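Side-chain contact in glyoxalase family protein (Bacillus cereus, PDB 1ZSW), which binds a zinc ion and is of unknown function, though its two glyoxalase/dioxygenase-type modules are consistent with a metal-dependent enzyme: residues S282-E287 with L292-T297. Residues are numbered along the deposited sequence; the frame is centred on the assembly and turned at random.
Sequences SLYFRE and LFEIAT. With ZN (zinc ion), chain B.
The Glu294 carboxylate is shared between the zinc ion and the neighbouring strand: OE1 binds zinc at 2.0 Å, while OE2 accepts a hydrogen bond from Ser282 OG at 2.7 Å through its anti lone pair. With CG anti to the backbone N (chi1 177°) and the chain extended beyond it, Glu294 reaches past the sheet surface to the metal. Tyr284 runs alongside in the same direction. Its ring stacks on the carboxylate with the planes 22° apart, and Glu294 CG makes a CH-pi contact over the ring face, 3.9 Å from the centroid. Tyr284 OH lies 3.1 Å from Glu294 OE2 and is hydrogen-bonded to Arg277. The Ser282 bond and the stacked Tyr284 ring probably limit rotation of the carboxylate, as second-shell groups behind the zinc ligand; His33 and His246 complete the protein's share of the zinc site. Farther along the same face, Leu292 CB sits over one face of the Arg286 guanidinium, whose NH1 is bonded to Gly290 O.

Leu283, Phe285, Phe293 and Ile295 make up the opposite, apolar face. Phe293 CB rests over the Phe285 ring, 3.7 Å from Phe285 CE2, whereas the two rings, tilted 21° to each other, are displaced so far that there is little stacking. Ile295 CD1 meets both Phe285 CE2 and Leu283 CD1. At the turn end, Glu287 CG lies at the edge of the Phe293 ring, near its plane.

Between these faces the backbones form an antiparallel ladder, with Leu283 facing Ile295 and Phe285 facing Phe293 as hydrogen-bonded pairs; Ile295 N to Leu283 O measures 2.8 Å. Strands 280-286 and 292-300 form this beta hairpin. Strand 244-251, which supplies His246, flanks 292-300 on its other side, and helix 254-266 packs against Leu283 and Phe285 on the face turned from the metal.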
loop_
_atom_site.group_PDB
_atom_site.type_symbol
_atom_site.label_atom_id
_atom_site.label_comp_id
_atom_site.label_asym_id
_atom_site.label_seq_id
_atom_site.Cartn_x
_atom_site.Cartn_y
_atom_site.Cartn_z
ATOM N N SER A 282 -5.637 4.919 12.802
ATOM C CA SER A 282 -5.871 5.471 11.472
ATOM C C SER A 282 -7.236 6.097 11.318
ATOM O O SER A 282 -8.137 5.887 12.173
ATOM C CB SER A 282 -5.659 4.379 10.468
ATOM O OG SER A 282 -6.735 3.474 10.465
ATOM N N LEU A 283 -7.415 6.811 10.210
ATOM C CA LEU A 283 -8.717 7.258 9.815
ATOM C C LEU A 283 -8.835 7.072 8.317
ATOM O O LEU A 283 -7.805 6.994 7.621
ATOM C CB LEU A 283 -8.937 8.715 10.209
ATOM C CG LEU A 283 -8.151 9.755 9.420
ATOM C CD1 LEU A 283 -8.820 10.238 8.159
ATOM C CD2 LEU A 283 -7.928 10.954 10.372
ATOM N N TYR A 284 -10.056 6.901 7.854
ATOM C CA TYR A 284 -10.310 6.727 6.421
ATOM C C TYR A 284 -11.165 7.867 5.882
ATOM O O TYR A 284 -12.042 8.408 6.554
ATOM C CB TYR A 284 -11.084 5.419 6.179
ATOM C CG TYR A 284 -10.395 4.167 6.698
ATOM C CD1 TYR A 284 -9.725 3.276 5.836
ATOM C CD2 TYR A 284 -10.404 3.886 8.077
ATOM C CE1 TYR A 284 -9.120 2.116 6.386
ATOM C CE2 TYR A 284 -9.799 2.783 8.613
ATOM C CZ TYR A 284 -9.158 1.904 7.777
ATOM O OH TYR A 284 -8.582 0.824 8.430
ATOM N N PHE A 285 -10.958 8.214 4.614
ATOM C CA PHE A 285 -11.849 9.170 3.949
ATOM C C PHE A 285 -11.805 8.878 2.472
ATOM O O PHE A 285 -10.780 8.350 1.966
ATOM C CB PHE A 285 -11.454 10.648 4.234
ATOM C CG PHE A 285 -10.174 11.094 3.540
ATOM C CD1 PHE A 285 -10.225 11.782 2.326
ATOM C CD2 PHE A 285 -8.941 10.781 4.084
ATOM C CE1 PHE A 285 -9.024 12.172 1.693
ATOM C CE2 PHE A 285 -7.753 11.184 3.464
ATOM C CZ PHE A 285 -7.817 11.864 2.265
ATOM N N ARG A 286 -12.897 9.190 1.781
ATOM C CA ARG A 286 -12.936 9.073 0.313
ATOM C C ARG A 286 -12.843 10.454 -0.286
ATOM O O ARG A 286 -13.471 11.423 0.223
ATOM C CB ARG A 286 -14.238 8.426 -0.129
ATOM C CG ARG A 286 -14.231 6.990 -0.020
ATOM C CD ARG A 286 -15.344 6.325 -0.826
ATOM N NE ARG A 286 -15.440 4.959 -0.347
ATOM C CZ ARG A 286 -14.810 3.903 -0.853
ATOM N NH1 ARG A 286 -14.026 4.003 -1.926
ATOM N NH2 ARG A 286 -14.978 2.715 -0.272
ATOM N N GLU A 287 -12.056 10.579 -1.352
ATOM C CA GLU A 287 -11.997 11.887 -2.018
ATOM C C GLU A 287 -13.048 12.011 -3.132
ATOM O O GLU A 287 -13.883 11.129 -3.312
ATOM C CB GLU A 287 -10.580 12.268 -2.442
ATOM C CG GLU A 287 -9.870 11.315 -3.353
ATOM C CD GLU A 287 -10.504 11.277 -4.736
ATOM O OE1 GLU A 287 -10.322 12.242 -5.539
ATOM O OE2 GLU A 287 -11.201 10.274 -5.001
ATOM N N LEU A 292 -10.545 5.627 -1.840
ATOM C CA LEU A 292 -10.482 5.530 -0.366
ATOM C C LEU A 292 -9.062 5.620 0.078
ATOM O O LEU A 292 -8.217 4.782 -0.266
ATOM C CB LEU A 292 -11.088 4.187 0.109
ATOM C CG LEU A 292 -11.217 3.949 1.612
ATOM C CD1 LEU A 292 -12.113 4.987 2.248
ATOM C CD2 LEU A 292 -11.822 2.563 1.835
ATOM N N PHE A 293 -8.793 6.640 0.884
ATOM C CA PHE A 293 -7.495 6.817 1.477
ATOM C C PHE A 293 -7.564 6.514 2.972
ATOM O O PHE A 293 -8.630 6.701 3.610
ATOM C CB PHE A 293 -7.070 8.278 1.356
ATOM C CG PHE A 293 -6.540 8.653 0.027
ATOM C CD1 PHE A 293 -7.308 9.391 -0.818
ATOM C CD2 PHE A 293 -5.232 8.341 -0.343
ATOM C CE1 PHE A 293 -6.818 9.826 -2.058
ATOM C CE2 PHE A 293 -4.739 8.758 -1.602
ATOM C CZ PHE A 293 -5.568 9.493 -2.455
ATOM N N GLU A 294 -6.455 6.072 3.528
ATOM C CA GLU A 294 -6.357 5.910 4.975
ATOM C C GLU A 294 -5.126 6.683 5.417
ATOM O O GLU A 294 -4.101 6.728 4.707
ATOM C CB GLU A 294 -6.237 4.431 5.287
ATOM C CG GLU A 294 -6.040 4.089 6.789
ATOM C CD GLU A 294 -5.819 2.608 7.019
ATOM O OE1 GLU A 294 -5.627 1.853 6.043
ATOM O OE2 GLU A 294 -5.860 2.206 8.207
ATOM N N ILE A 295 -5.209 7.292 6.595
ATOM C CA ILE A 295 -4.052 7.977 7.166
ATOM C C ILE A 295 -3.687 7.186 8.422
ATOM O O ILE A 295 -4.520 7.063 9.304
ATOM C CB ILE A 295 -4.414 9.444 7.545
ATOM C CG1 ILE A 295 -5.041 10.142 6.332
ATOM C CG2 ILE A 295 -3.153 10.209 8.012
ATOM C CD1 ILE A 295 -5.456 11.611 6.559
ATOM N N ALA A 296 -2.471 6.640 8.479
ATOM C CA ALA A 296 -2.109 5.685 9.528
ATOM C C ALA A 296 -0.834 6.109 10.232
ATOM O O ALA A 296 0.165 6.506 9.596
ATOM C CB ALA A 296 -1.937 4.266 8.967
ATOM N N THR A 297 -0.824 5.949 11.558
ATOM C CA THR A 297 0.440 6.160 12.273
ATOM C C THR A 297 1.496 5.081 12.013
ATOM O O THR A 297 1.181 3.890 11.810
ATOM C CB THR A 297 0.189 6.282 13.813
ATOM O OG1 THR A 297 -0.288 5.024 14.328
ATOM C CG2 THR A 297 -0.819 7.404 14.108
HETATM ZN ZN ZN B . -5.607 -0.167 5.892
#